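Side-chain contacts in deoxyuridine 5'-triphosphate nucleotidohydrolase (Entamoeba histolytica, PDB 3LQW), which probably hydrolyses dUTP to dUMP and diphosphate, supplying the precursor of thymidine nucleotides and lowering dUTP so that uracil is kept out of DNA: residues A[24-29]-A[132-137]; A[36-41]-A[68-73]; A[48-53]-A[107-112]. All coordinates share one frame; numbering follows the deposited sequence. Where two conformers were deposited one is given.

Interaction 1. Residues A[24-29]-A[132-137]; sequences EVLLVK and LIIERI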
ATOM      1  N   GLU A  24      18.986 -13.883   3.783  1.00 23.36           N
ATOM      2  CA  GLU A  24      18.482 -12.948   2.792  1.00 19.70           C
ATOM      3  C   GLU A  24      19.219 -11.641   2.964  1.00 17.67           C
ATOM      4  O   GLU A  24      19.447 -11.215   4.085  1.00 18.74           O
ATOM      5  CB  GLU A  24      16.987 -12.735   3.007  1.00 17.81           C
ATOM      6  CG  GLU A  24      16.163 -13.950   2.662  1.00 17.14           C
ATOM      7  CD  GLU A  24      14.712 -13.748   2.952  1.00 17.31           C
ATOM      8  OE1 GLU A  24      14.368 -13.213   4.027  1.00 17.09           O
ATOM      9  OE2 GLU A  24      13.920 -14.181   2.102  1.00 19.31           O
ATOM     10  N   VAL A  25      19.549 -10.993   1.849  1.00 16.24           N
ATOM     11  CA  VAL A  25      20.270  -9.710   1.881  1.00 15.20           C
ATOM     12  C   VAL A  25      19.667  -8.784   0.823  1.00 14.93           C
ATOM     13  O   VAL A  25      19.380  -9.239  -0.283  1.00 17.11           O
ATOM     14  CB  VAL A  25      21.785  -9.890   1.618  1.00 17.00           C
ATOM     15  CG1 VAL A  25      22.526  -8.589   1.856  1.00 19.34           C
ATOM     16  CG2 VAL A  25      22.327 -10.995   2.470  1.00 19.70           C
ATOM     17  N   LEU A  26      19.479  -7.524   1.180  1.00 13.12           N
ATOM     18  CA  LEU A  26      19.140  -6.466   0.224  1.00 12.96           C
ATOM     19  C   LEU A  26      20.470  -5.859  -0.208  1.00 11.99           C
ATOM     20  O   LEU A  26      21.170  -5.265   0.628  1.00 12.86           O
ATOM     21  CB  LEU A  26      18.262  -5.389   0.881  1.00 13.41           C
ATOM     22  CG  LEU A  26      17.970  -4.190  -0.031  1.00 12.98           C
ATOM     23  CD1 LEU A  26      16.979  -4.604  -1.171  1.00 14.47           C
ATOM     24  CD2 LEU A  26      17.376  -3.012   0.764  1.00 16.57           C
ATOM     25  N   LEU A  27      20.814  -5.979  -1.482  1.00 11.24           N
ATOM     26  CA  LEU A  27      22.046  -5.361  -1.998  1.00 11.39           C
ATOM     27  C   LEU A  27      21.713  -3.955  -2.469  1.00 11.36           C
ATOM     28  O   LEU A  27      20.665  -3.739  -3.116  1.00 12.26           O
ATOM     29  CB  LEU A  27      22.660  -6.165  -3.145  1.00 13.12           C
ATOM     30  CG  LEU A  27      23.000  -7.599  -2.854  1.00 14.88           C
ATOM     31  CD1 LEU A  27      23.539  -8.225  -4.152  1.00 18.15           C
ATOM     32  CD2 LEU A  27      23.974  -7.738  -1.707  1.00 16.34           C
ATOM     33  N   VAL A  28      22.599  -3.011  -2.180  1.00 10.92           N
ATOM     34  CA  VAL A  28      22.414  -1.609  -2.516  1.00 11.32           C
ATOM     35  C   VAL A  28      23.629  -1.091  -3.257  1.00 11.27           C
ATOM     36  O   VAL A  28      24.766  -1.247  -2.771  1.00 12.39           O
ATOM     37  CB  VAL A  28      22.192  -0.747  -1.255  1.00 11.71           C
ATOM     38  CG1 VAL A  28      22.044   0.738  -1.656  1.00 12.94           C
ATOM     39  CG2 VAL A  28      21.024  -1.249  -0.431  1.00 13.51           C
ATOM     40  N   LYS A  29      23.432  -0.485  -4.415  1.00 11.58           N
ATOM     41  CA  LYS A  29      24.487   0.191  -5.194  1.00 12.49           C
ATOM     42  C   LYS A  29      24.276   1.694  -5.113  1.00 12.77           C
ATOM     43  O   LYS A  29      23.187   2.180  -5.449  1.00 13.52           O
ATOM     44  CB  LYS A  29      24.477  -0.274  -6.650  1.00 13.39           C
ATOM     45  CG  LYS A  29      25.504   0.463  -7.525  1.00 15.14           C
ATOM     46  CD  LYS A  29      25.365   0.113  -8.972  1.00 17.40           C
ATOM     47  CE  LYS A  29      26.360   0.899  -9.824  1.00 19.25           C
ATOM     48  NZ  LYS A  29      26.256   0.538 -11.256  1.00 22.09           N
ATOM     49  N   LEU A 132      11.071   1.576   2.485  1.00 10.80           N
ATOM     50  CA  LEU A 132      11.001   0.403   1.610  1.00 10.67           C
ATOM     51  C   LEU A 132      10.749  -0.803   2.501  1.00  9.79           C
ATOM     52  O   LEU A 132      11.533  -1.074   3.410  1.00 11.73           O
ATOM     53  CB  LEU A 132      12.337   0.235   0.827  1.00 11.53           C
ATOM     54  CG  LEU A 132      12.388  -0.838  -0.242  1.00 13.58           C
ATOM     55  CD1 LEU A 132      11.570  -0.435  -1.366  1.00 15.71           C
ATOM     56  CD2 LEU A 132      13.863  -1.088  -0.658  1.00 17.22           C
ATOM     57  N   ILE A 133       9.697  -1.549   2.200  1.00  9.33           N
ATOM     58  CA  ILE A 133       9.375  -2.742   2.965  0.50  9.78           C
ATOM     59  C   ILE A 133       9.599  -3.949   2.066  1.00  9.92           C
ATOM     60  O   ILE A 133       9.156  -3.990   0.919  1.00 10.53           O
ATOM     61  CB  ILE A 133       7.935  -2.769   3.472  0.50 10.13           C
ATOM     62  CG1 ILE A 133       7.678  -1.603   4.406  0.50 11.41           C
ATOM     63  CG2 ILE A 133       7.652  -4.112   4.137  0.50 11.62           C
ATOM     64  CD1 ILE A 133       6.231  -1.341   4.643  0.50 15.81           C
ATOM     65  N   ILE A 134      10.327  -4.936   2.585  1.00  9.69           N
ATOM     66  CA  ILE A 134      10.630  -6.136   1.803  1.00  9.72           C
ATOM     67  C   ILE A 134       9.548  -7.187   2.082  1.00  9.64           C
ATOM     68  O   ILE A 134       9.539  -7.885   3.088  1.00 10.85           O
ATOM     69  CB  ILE A 134      12.037  -6.679   2.073  1.00 10.46           C
ATOM     70  CG1 ILE A 134      13.078  -5.551   1.939  1.00 11.44           C
ATOM     71  CG2 ILE A 134      12.324  -7.857   1.153  1.00 11.67           C
ATOM     72  CD1 ILE A 134      13.095  -4.798   0.625  1.00 12.68           C
ATOM     73  N   GLU A 135       8.550  -7.186   1.192  1.00 10.01           N
ATOM     74  CA  GLU A 135       7.312  -7.969   1.322  1.00 10.56           C
ATOM     75  C   GLU A 135       7.468  -9.338   0.649  1.00 10.07           C
ATOM     76  O   GLU A 135       7.970  -9.412  -0.469  1.00 10.58           O
ATOM     77  CB  GLU A 135       6.166  -7.252   0.580  1.00 11.42           C
ATOM     78  CG  GLU A 135       5.844  -5.784   0.887  1.00 13.35           C
ATOM     79  CD  GLU A 135       4.806  -5.549   1.980  1.00 11.58           C
ATOM     80  OE1 GLU A 135       4.167  -6.534   2.414  1.00 13.73           O
ATOM     81  OE2 GLU A 135       4.643  -4.353   2.352  1.00 12.13           O
ATOM     82  N   ARG A 136       6.988 -10.390   1.309  1.00  9.64           N
ATOM     83  CA  ARG A 136       6.965 -11.723   0.682  1.00 10.21           C
ATOM     84  C   ARG A 136       5.755 -11.880  -0.210  1.00  9.86           C
ATOM     85  O   ARG A 136       4.646 -11.566   0.190  1.00 10.82           O
ATOM     86  CB  ARG A 136       6.951 -12.797   1.774  1.00 11.09           C
ATOM     87  CG  ARG A 136       8.138 -12.731   2.713  1.00 10.91           C
ATOM     88  CD  ARG A 136       8.388 -14.086   3.397  1.00 12.51           C
ATOM     89  NE  ARG A 136       9.512 -14.005   4.345  1.00 13.49           N
ATOM     90  CZ  ARG A 136      10.797 -13.977   3.996  1.00 13.46           C
ATOM     91  NH1 ARG A 136      11.169 -14.041   2.742  1.00 14.12           N
ATOM     92  NH2 ARG A 136      11.721 -13.843   4.926  1.00 14.84           N
ATOM     93  N   ILE A 137       5.995 -12.393  -1.407  1.00 10.15           N
ATOM     94  CA  ILE A 137       4.971 -12.514  -2.422  1.00 10.68           C
ATOM     95  C   ILE A 137       5.010 -13.883  -3.107  1.00 11.06           C
ATOM     96  O   ILE A 137       5.982 -14.636  -2.980  1.00 12.82           O
ATOM     97  CB  ILE A 137       5.047 -11.393  -3.491  1.00 10.96           C
ATOM     98  CG1 ILE A 137       6.427 -11.323  -4.144  1.00 12.51           C
ATOM     99  CG2 ILE A 137       4.674 -10.048  -2.868  1.00 12.39           C
ATOM    100  CD1 ILE A 137       6.442 -10.541  -5.459  1.00 16.47           C
TER

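Interaction 2. Residues A[36-41]-A[68-73]; sequences IVPTRG and TGVSVQ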
ATOM      1  N   ILE A  36      23.037   7.960   0.191  1.00 16.25           N
ATOM      2  CA  ILE A  36      22.971   7.344   1.500  1.00 15.08           C
ATOM      3  C   ILE A  36      22.355   5.965   1.382  1.00 14.17           C
ATOM      4  O   ILE A  36      21.223   5.817   0.889  1.00 15.08           O
ATOM      5  CB  ILE A  36      22.176   8.217   2.489  1.00 15.86           C
ATOM      6  CG1 ILE A  36      22.820   9.597   2.637  1.00 17.23           C
ATOM      7  CG2 ILE A  36      22.084   7.543   3.846  1.00 16.28           C
ATOM      8  CD1 ILE A  36      21.965  10.601   3.405  1.00 21.00           C
ATOM      9  N   VAL A  37      23.064   4.946   1.833  1.00 14.25           N
ATOM     10  CA  VAL A  37      22.525   3.600   1.831  1.00 14.30           C
ATOM     11  C   VAL A  37      21.292   3.552   2.763  1.00 13.26           C
ATOM     12  O   VAL A  37      21.357   3.977   3.904  1.00 13.72           O
ATOM     13  CB  VAL A  37      23.583   2.546   2.285  1.00 14.56           C
ATOM     14  CG1 VAL A  37      22.990   1.166   2.353  1.00 14.71           C
ATOM     15  CG2 VAL A  37      24.779   2.544   1.348  1.00 17.59           C
ATOM     16  N   PRO A  38      20.172   3.020   2.263  1.00 13.00           N
ATOM     17  CA  PRO A  38      18.992   2.866   3.109  1.00 12.89           C
ATOM     18  C   PRO A  38      19.280   2.103   4.380  1.00 13.62           C
ATOM     19  O   PRO A  38      20.102   1.160   4.373  1.00 15.52           O
ATOM     20  CB  PRO A  38      18.002   2.139   2.196  1.00 13.35           C
ATOM     21  CG  PRO A  38      18.358   2.669   0.838  1.00 12.74           C
ATOM     22  CD  PRO A  38      19.876   2.714   0.853  1.00 12.78           C
ATOM     23  N   THR A  39      18.599   2.484   5.444  1.00 13.37           N
ATOM     24  CA  THR A  39      18.867   1.958   6.784  1.00 15.18           C
ATOM     25  C   THR A  39      17.633   1.394   7.460  1.00 17.23           C
ATOM     26  O   THR A  39      16.543   1.953   7.362  1.00 16.84           O
ATOM     27  CB  THR A  39      19.415   3.083   7.723  1.00 15.61           C
ATOM     28  OG1 THR A  39      18.513   4.204   7.706  1.00 17.38           O
ATOM     29  CG2 THR A  39      20.764   3.554   7.263  1.00 17.80           C
ATOM     30  N   ARG A  40      17.787   0.309   8.208  1.00 20.19           N
ATOM     31  CA  ARG A  40      16.702  -0.189   9.027  1.00 24.11           C
ATOM     32  C   ARG A  40      16.774   0.506  10.413  1.00 26.87           C
ATOM     33  O   ARG A  40      17.833   0.497  11.028  1.00 29.30           O
ATOM     34  CB  ARG A  40      16.791  -1.714   9.099  1.00 24.72           C
ATOM     35  CG  ARG A  40      15.453  -2.395   9.176  1.00 26.50           C
ATOM     36  CD  ARG A  40      15.587  -3.884   9.289  1.00 26.33           C
ATOM     37  NE  ARG A  40      15.722  -4.617   8.020  1.00 24.01           N
ATOM     38  CZ  ARG A  40      14.715  -4.867   7.174  1.00 18.76           C
ATOM     39  NH1 ARG A  40      13.502  -4.400   7.433  1.00 18.80           N
ATOM     40  NH2 ARG A  40      14.919  -5.600   6.092  1.00 19.47           N
ATOM     41  N   GLY A  41      15.671   1.118  10.854  1.00 30.06           N
ATOM     42  CA  GLY A  41      15.661   2.072  11.977  1.00 32.02           C
ATOM     43  C   GLY A  41      15.560   1.501  13.383  1.00 33.55           C
ATOM     44  O   GLY A  41      16.004   2.132  14.360  1.00 35.48           O
ATOM     45  N   THR A  68      16.629   8.885  -4.972  1.00 14.22           N
ATOM     46  CA  THR A  68      17.343   8.394  -3.785  1.00 14.72           C
ATOM     47  C   THR A  68      18.856   8.236  -4.027  1.00 15.12           C
ATOM     48  O   THR A  68      19.617   8.161  -3.046  1.00 17.90           O
ATOM     49  CB  THR A  68      16.826   7.048  -3.352  1.00 14.93           C
ATOM     50  OG1 THR A  68      17.114   6.053  -4.349  1.00 14.68           O
ATOM     51  CG2 THR A  68      15.354   7.082  -3.021  1.00 16.28           C
ATOM     52  N   GLY A  69      19.276   8.162  -5.277  1.00 14.56           N
ATOM     53  CA  GLY A  69      20.685   7.932  -5.547  1.00 14.22           C
ATOM     54  C   GLY A  69      21.149   6.503  -5.433  1.00 13.36           C
ATOM     55  O   GLY A  69      22.357   6.279  -5.563  1.00 15.21           O
ATOM     56  N   VAL A  70      20.256   5.536  -5.212  1.00 12.73           N
ATOM     57  CA  VAL A  70      20.618   4.121  -5.131  1.00 12.37           C
ATOM     58  C   VAL A  70      19.782   3.247  -6.042  1.00 12.42           C
ATOM     59  O   VAL A  70      18.631   3.600  -6.353  1.00 12.87           O
ATOM     60  CB  VAL A  70      20.554   3.588  -3.668  1.00 12.97           C
ATOM     61  CG1 VAL A  70      21.392   4.479  -2.749  1.00 14.20           C
ATOM     62  CG2 VAL A  70      19.129   3.458  -3.146  1.00 13.40           C
ATOM     63  N   SER A  71      20.333   2.102  -6.400  1.00 12.13           N
ATOM     64  CA  SER A  71      19.635   0.980  -6.944  1.00 12.15           C
ATOM     65  C   SER A  71      19.760  -0.182  -5.994  1.00 12.36           C
ATOM     66  O   SER A  71      20.665  -0.220  -5.150  1.00 12.69           O
ATOM     67  CB  SER A  71      20.136   0.615  -8.323  1.00 12.93           C
ATOM     68  OG  SER A  71      21.487   0.301  -8.284  1.00 15.32           O
ATOM     69  N   VAL A  72      18.863  -1.158  -6.115  1.00 11.90           N
ATOM     70  CA  VAL A  72      18.839  -2.304  -5.233  1.00 11.78           C
ATOM     71  C   VAL A  72      18.597  -3.620  -5.936  1.00 12.76           C
ATOM     72  O   VAL A  72      18.028  -3.669  -7.046  1.00 13.76           O
ATOM     73  CB  VAL A  72      17.786  -2.146  -4.101  1.00 11.87           C
ATOM     74  CG1 VAL A  72      18.019  -0.865  -3.333  1.00 13.57           C
ATOM     75  CG2 VAL A  72      16.350  -2.224  -4.640  1.00 12.69           C
ATOM     76  N   GLN A  73      18.987  -4.699  -5.253  1.00 12.13           N
ATOM     77  CA  GLN A  73      18.651  -6.072  -5.620  1.00 12.56           C
ATOM     78  C   GLN A  73      17.899  -6.675  -4.444  1.00 12.47           C
ATOM     79  O   GLN A  73      18.481  -6.957  -3.402  1.00 12.65           O
ATOM     80  CB  GLN A  73      19.902  -6.840  -5.970  1.00 14.95           C
ATOM     81  CG  GLN A  73      19.677  -8.236  -6.417  1.00 18.75           C
ATOM     82  CD  GLN A  73      20.985  -8.867  -6.939  1.00 22.97           C
ATOM     83  OE1 GLN A  73      21.806  -8.184  -7.556  1.00 26.88           O
ATOM     84  NE2 GLN A  73      21.186 -10.144  -6.661  1.00 30.49           N
TER
HETATM   85  O   HOH W   1      20.660   9.403  -0.940  1.00 21.38           O

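Interaction 3. Residues A[48-53]-A[107-112]; sequences IDLYSN and GEIKVI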
ATOM      1  N   ILE A  48      12.680   0.093   5.727  1.00 13.55           N
ATOM      2  CA  ILE A  48      14.040   0.570   5.556  1.00 12.87           C
ATOM      3  C   ILE A  48      13.932   2.008   5.037  1.00 12.85           C
ATOM      4  O   ILE A  48      13.283   2.290   4.023  1.00 14.31           O
ATOM      5  CB  ILE A  48      14.727  -0.306   4.494  1.00 13.00           C
ATOM      6  CG1 ILE A  48      14.713  -1.793   4.884  1.00 14.09           C
ATOM      7  CG2 ILE A  48      16.112   0.209   4.225  1.00 16.88           C
ATOM      8  CD1 ILE A  48      15.112  -2.744   3.770  1.00 17.02           C
ATOM      9  N   ASP A  49      14.564   2.930   5.733  1.00 12.23           N
ATOM     10  CA  ASP A  49      14.432   4.335   5.399  1.00 12.07           C
ATOM     11  C   ASP A  49      15.143   4.652   4.096  1.00 10.91           C
ATOM     12  O   ASP A  49      16.286   4.241   3.895  1.00 12.34           O
ATOM     13  CB  ASP A  49      14.964   5.211   6.545  1.00 14.40           C
ATOM     14  CG  ASP A  49      14.070   5.093   7.812  1.00 20.92           C
ATOM     15  OD1 ASP A  49      12.846   5.138   7.647  1.00 26.94           O
ATOM     16  OD2 ASP A  49      14.608   4.953   8.902  1.00 31.17           O
ATOM     17  N   LEU A  50      14.452   5.384   3.210  1.00 10.68           N
ATOM     18  CA  LEU A  50      14.962   5.889   1.950  1.00 10.54           C
ATOM     19  C   LEU A  50      15.247   7.381   2.097  1.00 11.22           C
ATOM     20  O   LEU A  50      14.434   8.127   2.653  1.00 12.04           O
ATOM     21  CB  LEU A  50      13.956   5.694   0.813  1.00 11.05           C
ATOM     22  CG  LEU A  50      13.620   4.249   0.469  1.00 10.82           C
ATOM     23  CD1 LEU A  50      12.460   4.209  -0.529  1.00 12.27           C
ATOM     24  CD2 LEU A  50      14.818   3.482  -0.020  1.00 12.55           C
ATOM     25  N   TYR A  51      16.402   7.813   1.604  1.00 11.82           N
ATOM     26  CA  TYR A  51      16.878   9.188   1.757  1.00 11.74           C
ATOM     27  C   TYR A  51      16.874   9.903   0.419  1.00 12.23           C
ATOM     28  O   TYR A  51      17.246   9.330  -0.589  1.00 14.50           O
ATOM     29  CB  TYR A  51      18.335   9.176   2.298  1.00 12.60           C
ATOM     30  CG  TYR A  51      18.480   8.536   3.663  1.00 13.10           C
ATOM     31  CD1 TYR A  51      18.605   7.170   3.792  1.00 14.19           C
ATOM     32  CD2 TYR A  51      18.540   9.297   4.807  1.00 13.87           C
ATOM     33  CE1 TYR A  51      18.721   6.584   5.035  1.00 15.40           C
ATOM     34  CE2 TYR A  51      18.691   8.736   6.064  1.00 15.53           C
ATOM     35  CZ  TYR A  51      18.769   7.361   6.177  1.00 15.48           C
ATOM     36  OH  TYR A  51      18.928   6.787   7.424  1.00 17.22           O
ATOM     37  N   SER A  52      16.476  11.172   0.416  1.00 12.23           N
ATOM     38  CA  SER A  52      16.585  11.993  -0.770  1.00 12.66           C
ATOM     39  C   SER A  52      18.042  12.321  -1.112  1.00 13.98           C
ATOM     40  O   SER A  52      18.772  12.722  -0.216  1.00 15.94           O
ATOM     41  CB  SER A  52      15.815  13.308  -0.594  1.00 13.35           C
ATOM     42  OG  SER A  52      15.913  14.053  -1.771  1.00 14.57           O
ATOM     43  N   ASN A  53      18.379  12.233  -2.395  1.00 14.27           N
ATOM     44  CA  ASN A  53      19.709  12.686  -2.839  1.00 16.22           C
ATOM     45  C   ASN A  53      19.707  14.125  -3.295  1.00 16.73           C
ATOM     46  O   ASN A  53      20.757  14.608  -3.718  1.00 18.38           O
ATOM     47  CB  ASN A  53      20.257  11.760  -3.927  1.00 17.32           C
ATOM     48  CG  ASN A  53      21.710  12.008  -4.231  1.00 20.67           C
ATOM     49  OD1 ASN A  53      22.579  11.930  -3.342  1.00 26.79           O
ATOM     50  ND2 ASN A  53      21.977  12.280  -5.484  1.00 23.10           N
ATOM     51  N   GLY A 107      17.166  -0.249 -11.984  1.00 15.31           N
ATOM     52  CA  GLY A 107      17.181   1.191 -12.073  1.00 15.34           C
ATOM     53  C   GLY A 107      17.236   1.869 -10.717  1.00 13.44           C
ATOM     54  O   GLY A 107      17.147   1.217  -9.685  1.00 14.08           O
ATOM     55  N   GLU A 108      17.434   3.179 -10.728  1.00 13.59           N
ATOM     56  CA  GLU A 108      17.417   3.970  -9.494  1.00 13.37           C
ATOM     57  C   GLU A 108      16.048   3.917  -8.839  1.00 12.57           C
ATOM     58  O   GLU A 108      15.017   3.943  -9.524  1.00 14.08           O
ATOM     59  CB  GLU A 108      17.743   5.413  -9.823  1.00 13.82           C
ATOM     60  CG  GLU A 108      17.876   6.319  -8.607  1.00 14.99           C
ATOM     61  CD  GLU A 108      18.392   7.700  -8.885  1.00 16.22           C
ATOM     62  OE1 GLU A 108      18.605   8.031 -10.057  1.00 19.82           O
ATOM     63  OE2 GLU A 108      18.522   8.474  -7.928  1.00 18.82           O
ATOM     64  N   ILE A 109      16.031   3.825  -7.511  1.00 12.09           N
ATOM     65  CA  ILE A 109      14.775   3.964  -6.787  0.50 12.50           C
ATOM     66  C   ILE A 109      14.429   5.443  -6.745  1.00 11.91           C
ATOM     67  O   ILE A 109      15.186   6.289  -6.263  1.00 12.36           O
ATOM     68  CB  ILE A 109      14.864   3.385  -5.386  0.50 13.07           C
ATOM     69  CG1 ILE A 109      15.422   1.960  -5.467  0.50 13.81           C
ATOM     70  CG2 ILE A 109      13.458   3.453  -4.715  0.50 13.38           C
ATOM     71  CD1 ILE A 109      14.590   1.144  -6.421  0.50 14.70           C
ATOM     72  N   LYS A 110      13.246   5.749  -7.272  1.00 12.77           N
ATOM     73  CA  LYS A 110      12.713   7.106  -7.261  1.00 13.64           C
ATOM     74  C   LYS A 110      11.287   7.011  -6.705  1.00 15.86           C
ATOM     75  O   LYS A 110      10.583   6.056  -7.009  1.00 18.80           O
ATOM     76  CB  LYS A 110      12.708   7.719  -8.655  1.00 14.32           C
ATOM     77  CG  LYS A 110      14.101   7.767  -9.296  1.00 15.81           C
ATOM     78  CD  LYS A 110      14.056   8.585 -10.587  1.00 19.88           C
ATOM     79  CE  LYS A 110      15.351   8.550 -11.285  1.00 22.57           C
ATOM     80  NZ  LYS A 110      15.229   9.238 -12.610  1.00 27.83           N
ATOM     81  N   VAL A 111      10.962   7.963  -5.826  1.00 14.73           N
ATOM     82  CA  VAL A 111       9.767   7.967  -4.973  1.00 15.08           C
ATOM     83  C   VAL A 111       8.841   9.098  -5.465  1.00 13.12           C
ATOM     84  O   VAL A 111       9.287  10.239  -5.489  1.00 12.96           O
ATOM     85  CB  VAL A 111      10.180   8.267  -3.395  1.00 14.55           C
ATOM     86  CG1 VAL A 111       8.962   8.293  -2.526  1.00 17.89           C
ATOM     87  CG2 VAL A 111      11.241   7.216  -2.897  1.00 18.16           C
ATOM     88  N   ILE A 112       7.566   8.809  -5.772  1.00 11.84           N
ATOM     89  CA  ILE A 112       6.632   9.880  -6.088  0.60 11.37           C
ATOM     90  C   ILE A 112       5.917  10.319  -4.798  1.00  9.79           C
ATOM     91  O   ILE A 112       5.230   9.549  -4.150  1.00 10.90           O
ATOM     92  CB  ILE A 112       5.690   9.473  -7.225  0.60 12.93           C
ATOM     93  CG1 ILE A 112       4.914  10.677  -7.750  0.60 14.10           C
ATOM     94  CG2 ILE A 112       4.806   8.307  -6.825  0.60 15.54           C
ATOM     95  CD1 ILE A 112       5.715  11.580  -8.650  0.60 14.71           C
TER

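Interaction 1. Residues A[24-29]-A[132-137]
The carboxylate of Glu24 and the guanidinium of Arg136 meet edge to edge, neither lying over a face of the other, with their planes 23° apart. The grip is end-on and two-pronged. Arg136 NH1 donates to Glu24 OE2 over 2.8 Å in an almost straight bond (174°) that uses the syn lone pair, while Arg136 NH2 reaches Glu24 OE1 over 2.9 Å, also from the syn side but somewhat above the carboxylate plane. Glu24 is extended beyond CG and Arg136 from CG to NE; coming from opposite directions, they bridge the residue before strand 25-30 and the end of strand 128-136, strands not adjacent in any sheet. Leu26 divides its two methyls between two residues of strand 128-136: Leu26 CD2 lies 4.3 Å from Leu132 CD2, and Leu26 CD1 4.3 Å from Ile134 CD1. These methyls belong to the core between the two sheets of the dUTPase jelly roll, where Ile48 also touches Leu26 and Ile134. Strand 25-30 pairs in parallel with a strand of the second subunit, whose Ser138 hydrogen-bonds Glu24 OE1. With two nitrogens of Arg136 and that hydroxyl around it, the carboxylate is fixed in rotation and probably kept ionised at the trimer interface.

Interaction 2. Residues A[36-41]-A[68-73]
Val70 of strand 63-73 turns its side chain toward Ile36 and Pro38, and its two methyls find different partners there. At the root, Val70 CB packs against Lys29 O of the adjoining strand. One branch, Val70 CG1, is anti to the carbonyl carbon (chi1 -53°) and comes within 3.9 Å of Ile36 O, a van der Waals approach to a backbone carbonyl. The other, Val70 CG2, stands between its own backbone N and carbonyl carbon and reaches the outer edge of the Pro38 ring, 4.1 Å from Pro38 CG, with Pro38 CD at the same range. Pro38 also packs on Ile48 and Leu50 of strand 47-51, so its ring touches residues of both sheets of the jelly roll. Beside this apolar patch the backbones are bridged by a water that accepts from Ile36 N at 3.0 Å and donates to Thr68 O at 2.7 Å. Thr68 also forms an ST turn, its OG1 accepting from Val70 N over 3.3 Å, at the corner where Gly69 has a positive phi (80°). No direct hydrogen bond links the two segments: the two valine methyls, the proline ring and one backbone carbonyl meet by van der Waals contact alone, and one water satisfies two backbone polar groups at the margin.

Interaction 3. Residues A[48-53]-A[107-112]
The backbones of 48-53 and 107-112 keep apart, Leu50 and Val111 being the nearest pair at 8.9 Å between their CA atoms, and no hydrogen bond joins them: they are strands from the two facing sheets of the dUTPase jelly roll. Side chains fill the interval. Leu50 stands on strand 47-51 with CG anti to the carbonyl carbon (chi1 -64°) and its chain stretched on to CD1 (chi2 172°), which carries this one methyl across to strand 108-115. There Leu50 CD1 meets Val111 CG2 at 4.0 Å, the two side chains slanting across each other instead of stacking in line. The same Leu50 methyl also lies 4.4 Å from Ile109 CG2, a looser touch. Ile109 starts toward Leu50, but in the conformer described the CG1-CD1 arm leads away, leaving CG2 to make the contact. Val111 and Ile109 are two residues apart on their strand and therefore face the core from the same side, whereas the intervening Lys110 sets out in the other direction at CB. All three touching residues are buried and the contact is purely apolar. Around it, Val111 packs on Ile129 and Ala130 of strand 128-136, the strand to which Leu50 is bonded through its backbone. The second methyl of Leu50 serves another neighbour: Leu50 CD2 packs against Leu132 CB.

From the N terminus, the chain passes through 24-29, 36-41 and 48-53 before any of these segments finds its partner. Interaction 2 closes the first loop at 68-73 and interaction 3 closes the next at 107-112; because their segments alternate, these two loops cross. Interaction 1 closes last, at 132-137, and encloses both. Each contact spans the two main antiparallel sheets: strands 25-30, 63-73 and 108-115 contribute from one, strand 47-51, strand 128-136 and the approach to strand 39-40 from the other. Within the sheets the contacts are coupled by backbone bonding, Lys29 with Ser71 and Leu132 with Ile48, and between interactions 2 and 3 by the hydroxyls of Thr39 and Tyr51.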